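Phospho-furanose lactonase (Mycoplasma synoviae, PDB 3MSR) catalyses the zinc-dependent hydrolysis of phosphorylated 1,4-lactones, D-xylono- and L-arabino-1,4-lactone 5-phosphate, and also hydrolyses carboxy 1,4-lactones. Local coordinates at residues 152-157 against 183-188; 125-130 against 175-180; 101-106 against 165-170. All blocks are in the same frame, centred on the assembly; numbering follows the deposited sequence.

Contact 1 of 3, residues 152-157 against 183-188; sequences GIIKAG and CPILVH
Two neighbouring parallel strands of the barrel sheet, 153-157 and 185-188, pair Ile154 with Ile185 and Ala156 with Val187. Four backbone hydrogen bonds join them. Ile154 N donates to Pro184 O at 3.0 Å, and Leu186 N to Ile154 O. Further along, Ala156 N donates to Leu186 O, and His188 N to Ala156 O at 2.9 Å. Between these bonds the CA atoms also approach carbonyl oxygens, as with Lys155 CA and Leu186 O at 3.3 Å.

The strands belong to one beta-alpha-beta unit of the TIM barrel, with helix 165-181 as the crossover. Ile154, Ala156, Ile185 and Val187 face the helices 165-181 and 195-205. Ile154 and Ile185 lie side by side, CG2 of Ile154 3.7 Å from CG1 of Ile185. Lys155, Leu186 and His188 face the barrel interior. Lys155 runs out extended, CG opposite its own nitrogen (chi1 -167°), and its CE reaches His188 CB at 3.8 Å. Its NZ is hydrogen-bonded to Met69 O. Through a carbamate on this lysine both zinc ions are bridged, and His188 binds the second zinc with His216. At the start of the strands Ile153 lays CG1 on Pro184 O and CG, while its CD1 comes within 3.9 Å of Leu186 CB.

Contact 2 of 3, residues 125-130 against 175-180; sequences MCVAEI and ARTSIL
Thr177 packs against Cys126, Val127 and Ile130, where helix 165-181 meets helix 119-131. CB of Thr177 is directed toward helix 119-131. CB itself stands back, and its two branches do the touching. OG1 lies 3.6 Å from Cys126 CB. This is van der Waals packing, since the partner is a carbon. The hydroxyl is hydrogen-bonded to Val173 O, one turn back in its own helix. A buried polar atom is thereby satisfied inside its own helix. The methyl, CG2, sits opposite the backbone nitrogen (chi1 -57°, measured to OG1) and is turned toward Val127 and Ile130. It comes 3.9 Å from Val127 CG2, 4.0 Å from Val127 N and 4.1 Å from Ile130 CG1. The methyl thus lies among Val127, Ile130 and the backbone N of Val127, with Cys126 CB a little further off.

The side chains of Val127 and Thr177 lie alongside one another and point opposite ways. Ile130 and Thr177 meet at a slant. One turn on from Thr177, Leu180 crosses Val127 at about a right angle, its CD1 4.1 Å from Val127 CG2. No hydrogen bond links the two segments. Their axes come within 9.5 Å and are inclined by 44°. Underneath, Ile154 of strand 153-157 touches both Cys126 and Thr177. The contact buries 180 Å². Two helices of the outer layer, packed side by side with a barrel strand beneath them, are characteristic of the TIM-barrel fold of the phosphotriesterase family.

Contact 3 of 3, residues 101-106 against 165-170; sequences FHKAKF and RLELKA
Glu167 reaches across to Ala104, joining the loop after barrel strand 94-100 to the first turns of helix 165-181. Both lie at the C-terminal end of the TIM-barrel strands, the end that carries the active site. Ala104 N donates to Glu167 OE2 at 2.9 Å, nearly straight at 172°. The donor comes from the anti side of the carboxylate, 15° out of its plane. The same oxygen takes a hydrogen bond from a water at 2.7 Å, which in turn weakly accepts from Lys105 N. The aliphatic part of Glu167 packs too, its CG 3.7 Å from Ala104 CB, and OE2 lies 3.4 Å from Lys103 CB. Further along, Phe101 CB meets Ala170 CB at 4.1 Å.

Outside this shell, Glu167 is positioned from its own helix end. Its OE1 is hydrogen-bonded to Asp164 N. With both oxygens bonded, the rotation of the carboxylate is probably restricted. The extended chain of Lys103 carries NZ to a hydrogen bond with Gln190 OE1. Beside it, His102 meets the zinc ligand His188 edge-to-face. Phe106 CE2 lies over the centre of the His102 ring, 3.6 Å above its plane, and Lys103 N donates to His102 ND1 at 2.9 Å, almost in the ring plane.

How the contacts relate
All three contacts are largely buried, but the centre of contact 1 is about 6 Å from the chain centre and those of contacts 2 and 3 about 15 Å. All three involve the same beta-alpha-beta unit. Contact 1 joins its strands, and contacts 2 and 3 use different turns of its helix 165-181. Contact 1 is held by regular backbone bonds and holds zinc ligands. Contact 2 is apolar packing in the outer helix layer. Contact 3 is mixed: a carboxylate bond and a water beside small apolar contacts. A hydrogen bond between Ser178 OG and Cys183 O ties contact 2 to contact 1. A backbone hydrogen bond between Phe101 N and Lys155 O links contacts 1 and 3.

Contact 1 of 3, residues 152-157 against 183-188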
loop_
_atom_site.group_PDB
_atom_site.type_symbol
_atom_site.label_atom_id
_atom_site.label_comp_id
_atom_site.label_asym_id
_atom_site.label_seq_id
_atom_site.Cartn_x
_atom_site.Cartn_y
_atom_site.Cartn_z
ATOM N N GLY A 152 0.447 1.446 10.528
ATOM C CA GLY A 152 -0.453 0.280 10.582
ATOM C C GLY A 152 -0.288 -0.710 9.445
ATOM O O GLY A 152 -1.166 -1.558 9.219
ATOM N N ILE A 153 0.838 -0.624 8.733
ATOM C CA ILE A 153 1.113 -1.495 7.581
ATOM C C ILE A 153 2.610 -1.325 7.191
ATOM O O ILE A 153 3.238 -0.301 7.533
ATOM C CB ILE A 153 0.189 -1.127 6.381
ATOM C CG1 ILE A 153 0.238 -2.187 5.275
ATOM C CG2 ILE A 153 0.544 0.273 5.829
ATOM C CD1 ILE A 153 -0.881 -2.033 4.218
ATOM N N ILE A 154 3.179 -2.302 6.482
ATOM C CA ILE A 154 4.570 -2.187 6.062
ATOM C C ILE A 154 4.630 -2.351 4.556
ATOM O O ILE A 154 3.914 -3.193 3.988
ATOM C CB ILE A 154 5.527 -3.225 6.751
ATOM C CG1 ILE A 154 6.992 -2.914 6.373
ATOM C CG2 ILE A 154 5.171 -4.667 6.390
ATOM C CD1 ILE A 154 8.037 -3.405 7.426
ATOM N N LYS A 155 5.454 -1.528 3.914
ATOM C CA LYS A 155 5.578 -1.573 2.484
ATOM C C LYS A 155 6.878 -2.254 2.101
ATOM O O LYS A 155 7.848 -2.232 2.865
ATOM C CB LYS A 155 5.545 -0.153 1.912
ATOM C CG LYS A 155 5.362 -0.128 0.429
ATOM C CD LYS A 155 5.397 1.297 -0.124
ATOM C CE LYS A 155 4.928 1.307 -1.595
ATOM N NZ LYS A 155 4.498 2.662 -2.088
ATOM N N ALA A 156 6.879 -2.879 0.919
ATOM C CA ALA A 156 8.078 -3.202 0.129
ATOM C C ALA A 156 7.766 -2.908 -1.338
ATOM O O ALA A 156 6.627 -2.627 -1.662
ATOM C CB ALA A 156 8.519 -4.694 0.294
ATOM N N GLY A 157 8.772 -2.964 -2.209
ATOM C CA GLY A 157 8.585 -2.735 -3.636
ATOM C C GLY A 157 9.593 -3.510 -4.474
ATOM O O GLY A 157 10.716 -3.785 -4.026
ATOM N N CYS A 183 1.154 -6.985 11.695
ATOM C CA CYS A 183 0.689 -5.941 10.764
ATOM C C CYS A 183 0.498 -6.456 9.332
ATOM O O CYS A 183 1.067 -7.448 8.929
ATOM C CB CYS A 183 1.612 -4.704 10.761
ATOM S SG CYS A 183 3.218 -5.024 9.918
ATOM N N PRO A 184 -0.316 -5.765 8.553
ATOM C CA PRO A 184 -0.445 -6.152 7.157
ATOM C C PRO A 184 0.719 -5.671 6.302
ATOM O O PRO A 184 1.515 -4.826 6.726
ATOM C CB PRO A 184 -1.724 -5.437 6.718
ATOM C CG PRO A 184 -1.899 -4.314 7.668
ATOM C CD PRO A 184 -1.407 -4.876 8.988
ATOM N N ILE A 185 0.788 -6.179 5.066
ATOM C CA ILE A 185 1.862 -5.851 4.134
ATOM C C ILE A 185 1.253 -5.408 2.798
ATOM O O ILE A 185 0.254 -5.961 2.341
ATOM C CB ILE A 185 2.694 -7.115 3.856
ATOM C CG1 ILE A 185 3.305 -7.616 5.157
ATOM C CG2 ILE A 185 3.758 -6.901 2.762
ATOM C CD1 ILE A 185 3.919 -9.038 5.020
ATOM N N LEU A 186 1.839 -4.401 2.176
ATOM C CA LEU A 186 1.473 -4.103 0.789
ATOM C C LEU A 186 2.765 -3.980 -0.009
ATOM O O LEU A 186 3.715 -3.300 0.438
ATOM C CB LEU A 186 0.631 -2.808 0.672
ATOM C CG LEU A 186 0.168 -2.461 -0.764
ATOM C CD1 LEU A 186 -1.234 -1.796 -0.813
ATOM C CD2 LEU A 186 1.191 -1.597 -1.512
ATOM N N VAL A 187 2.799 -4.635 -1.168
ATOM C CA VAL A 187 3.971 -4.576 -2.016
ATOM C C VAL A 187 3.675 -3.875 -3.332
ATOM O O VAL A 187 2.736 -4.233 -4.060
ATOM C CB VAL A 187 4.550 -5.947 -2.314
ATOM C CG1 VAL A 187 5.849 -5.792 -3.063
ATOM C CG2 VAL A 187 4.828 -6.706 -0.989
ATOM N N HIS A 188 4.481 -2.853 -3.604
ATOM C CA HIS A 188 4.445 -2.180 -4.890
ATOM C C HIS A 188 5.237 -2.989 -5.926
ATOM O O HIS A 188 6.411 -3.371 -5.702
ATOM C CB HIS A 188 4.983 -0.736 -4.799
ATOM C CG HIS A 188 5.575 -0.249 -6.089
ATOM N ND1 HIS A 188 4.997 0.750 -6.851
ATOM C CD2 HIS A 188 6.696 -0.649 -6.756
ATOM C CE1 HIS A 188 5.740 0.945 -7.937
ATOM N NE2 HIS A 188 6.774 0.114 -7.901
#

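Contact 2 of 3, residues 125-130 against 175-180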
loop_
_atom_site.group_PDB
_atom_site.type_symbol
_atom_site.label_atom_id
_atom_site.label_comp_id
_atom_site.label_asym_id
_atom_site.label_seq_id
_atom_site.Cartn_x
_atom_site.Cartn_y
_atom_site.Cartn_z
HETATM N N MSE A 125 13.764 -1.434 13.675
HETATM C CA MSE A 125 13.292 -0.073 13.384
HETATM C C MSE A 125 11.878 -0.078 12.781
HETATM O O MSE A 125 11.094 0.826 13.045
HETATM C CB MSE A 125 14.231 0.656 12.421
HETATM C CG MSE A 125 15.585 0.972 12.995
HETATM SE SE MSE A 125 15.460 2.122 14.651
HETATM C CE MSE A 125 15.316 3.938 14.104
ATOM N N CYS A 126 11.556 -1.052 11.941
ATOM C CA CYS A 126 10.189 -1.114 11.391
ATOM C C CYS A 126 9.154 -1.539 12.454
ATOM O O CYS A 126 8.092 -0.930 12.579
ATOM C CB CYS A 126 10.118 -2.014 10.166
ATOM S SG CYS A 126 11.106 -1.374 8.745
ATOM N N VAL A 127 9.492 -2.547 13.254
ATOM C CA VAL A 127 8.647 -2.916 14.393
ATOM C C VAL A 127 8.390 -1.681 15.307
ATOM O O VAL A 127 7.273 -1.425 15.721
ATOM C CB VAL A 127 9.291 -4.091 15.176
ATOM C CG1 VAL A 127 8.636 -4.274 16.588
ATOM C CG2 VAL A 127 9.211 -5.378 14.355
ATOM N N ALA A 128 9.428 -0.903 15.582
ATOM C CA ALA A 128 9.298 0.296 16.400
ATOM C C ALA A 128 8.278 1.307 15.820
ATOM O O ALA A 128 7.543 1.947 16.570
ATOM C CB ALA A 128 10.708 0.976 16.650
ATOM N N GLU A 129 8.232 1.469 14.500
ATOM C CA GLU A 129 7.243 2.401 13.930
ATOM C C GLU A 129 5.811 1.826 14.081
ATOM O O GLU A 129 4.856 2.568 14.249
ATOM C CB GLU A 129 7.520 2.683 12.470
ATOM C CG GLU A 129 8.854 3.373 12.240
ATOM C CD GLU A 129 8.781 4.402 11.113
ATOM O OE1 GLU A 129 8.481 4.018 9.956
ATOM O OE2 GLU A 129 8.993 5.599 11.402
ATOM N N ILE A 130 5.678 0.507 14.003
ATOM C CA ILE A 130 4.384 -0.151 14.138
ATOM C C ILE A 130 3.918 -0.161 15.627
ATOM O O ILE A 130 2.756 -0.066 15.904
ATOM C CB ILE A 130 4.448 -1.648 13.679
ATOM C CG1 ILE A 130 4.769 -1.807 12.192
ATOM C CG2 ILE A 130 3.137 -2.356 14.034
ATOM C CD1 ILE A 130 3.661 -1.343 11.321
ATOM N N ALA A 175 8.071 -9.256 5.760
ATOM C CA ALA A 175 7.609 -10.520 6.317
ATOM C C ALA A 175 7.884 -10.637 7.819
ATOM O O ALA A 175 6.988 -11.005 8.582
ATOM C CB ALA A 175 8.250 -11.703 5.572
ATOM N N ARG A 176 9.116 -10.371 8.240
ATOM C CA ARG A 176 9.473 -10.468 9.646
ATOM C C ARG A 176 8.705 -9.475 10.497
ATOM O O ARG A 176 8.178 -9.821 11.575
ATOM C CB ARG A 176 10.987 -10.269 9.839
ATOM C CG ARG A 176 11.745 -11.494 9.353
ATOM C CD ARG A 176 13.240 -11.257 9.222
ATOM N NE ARG A 176 13.873 -11.172 10.529
ATOM C CZ ARG A 176 15.188 -11.291 10.712
ATOM N NH1 ARG A 176 15.992 -11.506 9.675
ATOM N NH2 ARG A 176 15.693 -11.216 11.930
ATOM N N THR A 177 8.623 -8.246 10.032
ATOM C CA THR A 177 7.855 -7.256 10.791
ATOM C C THR A 177 6.396 -7.657 10.949
ATOM O O THR A 177 5.823 -7.532 12.045
ATOM C CB THR A 177 7.919 -5.883 10.131
ATOM O OG1 THR A 177 9.294 -5.537 10.023
ATOM C CG2 THR A 177 7.205 -4.853 11.005
ATOM N N SER A 178 5.808 -8.109 9.845
ATOM C CA SER A 178 4.449 -8.563 9.855
ATOM C C SER A 178 4.292 -9.768 10.820
ATOM O O SER A 178 3.359 -9.844 11.623
ATOM C CB SER A 178 4.054 -8.977 8.447
ATOM O OG SER A 178 2.737 -9.491 8.437
ATOM N N ILE A 179 5.196 -10.724 10.734
ATOM C CA ILE A 179 5.111 -11.886 11.629
ATOM C C ILE A 179 5.155 -11.446 13.110
ATOM O O ILE A 179 4.301 -11.838 13.901
ATOM C CB ILE A 179 6.225 -12.890 11.308
ATOM C CG1 ILE A 179 5.932 -13.613 9.975
ATOM C CG2 ILE A 179 6.407 -13.901 12.440
ATOM C CD1 ILE A 179 7.186 -14.271 9.373
ATOM N N LEU A 180 6.135 -10.601 13.454
ATOM C CA LEU A 180 6.333 -10.122 14.830
ATOM C C LEU A 180 5.196 -9.223 15.387
ATOM O O LEU A 180 4.801 -9.335 16.554
ATOM C CB LEU A 180 7.654 -9.342 14.890
ATOM C CG LEU A 180 8.887 -10.214 14.658
ATOM C CD1 LEU A 180 10.168 -9.332 14.657
ATOM C CD2 LEU A 180 8.968 -11.249 15.804
#

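Contact 3 of 3, residues 101-106 against 165-170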
loop_
_atom_site.group_PDB
_atom_site.type_symbol
_atom_site.label_atom_id
_atom_site.label_comp_id
_atom_site.label_asym_id
_atom_site.label_seq_id
_atom_site.Cartn_x
_atom_site.Cartn_y
_atom_site.Cartn_z
ATOM N N PHE A 101 9.781 0.056 3.080
ATOM C CA PHE A 101 10.654 0.510 1.998
ATOM C C PHE A 101 9.945 0.529 0.682
ATOM O O PHE A 101 9.000 -0.227 0.494
ATOM C CB PHE A 101 11.814 -0.494 1.879
ATOM C CG PHE A 101 12.723 -0.417 3.059
ATOM C CD1 PHE A 101 13.707 0.573 3.099
ATOM C CD2 PHE A 101 12.498 -1.216 4.169
ATOM C CE1 PHE A 101 14.493 0.734 4.220
ATOM C CE2 PHE A 101 13.271 -1.059 5.308
ATOM C CZ PHE A 101 14.281 -0.080 5.337
ATOM N N HIS A 102 10.445 1.328 -0.251
ATOM C CA HIS A 102 10.009 1.265 -1.651
ATOM C C HIS A 102 10.944 0.340 -2.457
ATOM O O HIS A 102 11.732 -0.401 -1.898
ATOM C CB HIS A 102 10.042 2.663 -2.258
ATOM C CG HIS A 102 8.913 2.935 -3.214
ATOM N ND1 HIS A 102 8.615 2.100 -4.275
ATOM C CD2 HIS A 102 8.030 3.965 -3.285
ATOM C CE1 HIS A 102 7.597 2.603 -4.957
ATOM N NE2 HIS A 102 7.222 3.731 -4.377
ATOM N N LYS A 103 10.873 0.386 -3.777
ATOM C CA LYS A 103 11.742 -0.479 -4.574
ATOM C C LYS A 103 13.208 0.026 -4.535
ATOM O O LYS A 103 13.472 1.178 -4.135
ATOM C CB LYS A 103 11.212 -0.471 -6.008
ATOM C CG LYS A 103 11.351 0.881 -6.661
ATOM C CD LYS A 103 10.483 1.014 -7.930
ATOM C CE LYS A 103 10.790 2.386 -8.656
ATOM N NZ LYS A 103 9.990 2.646 -9.933
ATOM N N ALA A 104 14.153 -0.815 -4.942
ATOM C CA ALA A 104 15.604 -0.578 -4.709
ATOM C C ALA A 104 16.084 0.682 -5.401
ATOM O O ALA A 104 17.059 1.312 -4.985
ATOM C CB ALA A 104 16.428 -1.721 -5.237
ATOM N N LYS A 105 15.388 1.050 -6.463
ATOM C CA LYS A 105 15.835 2.184 -7.259
ATOM C C LYS A 105 15.822 3.463 -6.405
ATOM O O LYS A 105 16.533 4.388 -6.698
ATOM C CB LYS A 105 14.946 2.340 -8.489
ATOM C CG LYS A 105 15.335 3.503 -9.413
ATOM C CD LYS A 105 14.106 4.055 -10.178
ATOM C CE LYS A 105 14.488 5.197 -11.159
ATOM N NZ LYS A 105 13.488 5.325 -12.302
ATOM N N PHE A 106 15.037 3.503 -5.330
ATOM C CA PHE A 106 14.950 4.711 -4.520
ATOM C C PHE A 106 15.950 4.786 -3.372
ATOM O O PHE A 106 15.875 5.705 -2.581
ATOM C CB PHE A 106 13.520 4.913 -4.012
ATOM C CG PHE A 106 12.537 5.225 -5.112
ATOM C CD1 PHE A 106 12.936 5.974 -6.214
ATOM C CD2 PHE A 106 11.224 4.781 -5.049
ATOM C CE1 PHE A 106 12.038 6.269 -7.251
ATOM C CE2 PHE A 106 10.315 5.093 -6.049
ATOM C CZ PHE A 106 10.710 5.826 -7.157
ATOM N N ARG A 165 18.367 -7.988 -5.312
ATOM C CA ARG A 165 18.762 -8.563 -4.033
ATOM C C ARG A 165 18.323 -7.664 -2.847
ATOM O O ARG A 165 17.973 -8.168 -1.803
ATOM C CB ARG A 165 20.292 -8.861 -3.958
ATOM C CG ARG A 165 21.183 -7.636 -4.028
ATOM C CD ARG A 165 22.682 -8.056 -4.113
ATOM N NE ARG A 165 23.135 -8.649 -2.852
ATOM C CZ ARG A 165 23.431 -7.932 -1.772
ATOM N NH1 ARG A 165 23.315 -6.604 -1.790
ATOM N NH2 ARG A 165 23.838 -8.539 -0.666
ATOM N N LEU A 166 18.364 -6.341 -3.015
ATOM C CA LEU A 166 17.938 -5.460 -1.917
ATOM C C LEU A 166 16.433 -5.484 -1.761
ATOM O O LEU A 166 15.934 -5.206 -0.689
ATOM C CB LEU A 166 18.430 -4.009 -2.118
ATOM C CG LEU A 166 19.708 -3.543 -1.364
ATOM C CD1 LEU A 166 20.511 -4.603 -0.589
ATOM C CD2 LEU A 166 20.572 -2.666 -2.188
ATOM N N GLU A 167 15.699 -5.798 -2.823
ATOM C CA GLU A 167 14.244 -5.889 -2.712
ATOM C C GLU A 167 13.900 -7.157 -1.996
ATOM O O GLU A 167 12.977 -7.179 -1.191
ATOM C CB GLU A 167 13.559 -5.775 -4.100
ATOM C CG GLU A 167 13.867 -4.395 -4.668
ATOM C CD GLU A 167 13.577 -4.230 -6.161
ATOM O OE1 GLU A 167 13.563 -5.231 -6.935
ATOM O OE2 GLU A 167 13.377 -3.038 -6.548
ATOM N N LEU A 168 14.647 -8.227 -2.254
ATOM C CA LEU A 168 14.402 -9.464 -1.495
ATOM C C LEU A 168 14.695 -9.212 -0.004
ATOM O O LEU A 168 13.963 -9.670 0.872
ATOM C CB LEU A 168 15.267 -10.622 -1.998
ATOM C CG LEU A 168 14.987 -11.983 -1.300
ATOM C CD1 LEU A 168 13.487 -12.324 -1.330
ATOM C CD2 LEU A 168 15.791 -13.114 -1.969
ATOM N N LYS A 169 15.775 -8.490 0.285
ATOM C CA LYS A 169 16.036 -8.053 1.662
ATOM C C LYS A 169 14.835 -7.245 2.255
ATOM O O LYS A 169 14.381 -7.513 3.360
ATOM C CB LYS A 169 17.372 -7.265 1.732
ATOM C CG LYS A 169 17.716 -6.718 3.128
ATOM C CD LYS A 169 19.068 -5.985 3.162
ATOM C CE LYS A 169 19.489 -5.566 4.585
ATOM N NZ LYS A 169 20.826 -4.922 4.563
ATOM N N ALA A 170 14.305 -6.292 1.502
ATOM C CA ALA A 170 13.140 -5.523 1.983
ATOM C C ALA A 170 11.872 -6.381 2.163
ATOM O O ALA A 170 11.074 -6.129 3.059
ATOM C CB ALA A 170 12.849 -4.355 1.053
HETATM O O HOH W 1 14.266 -1.143 -8.245
#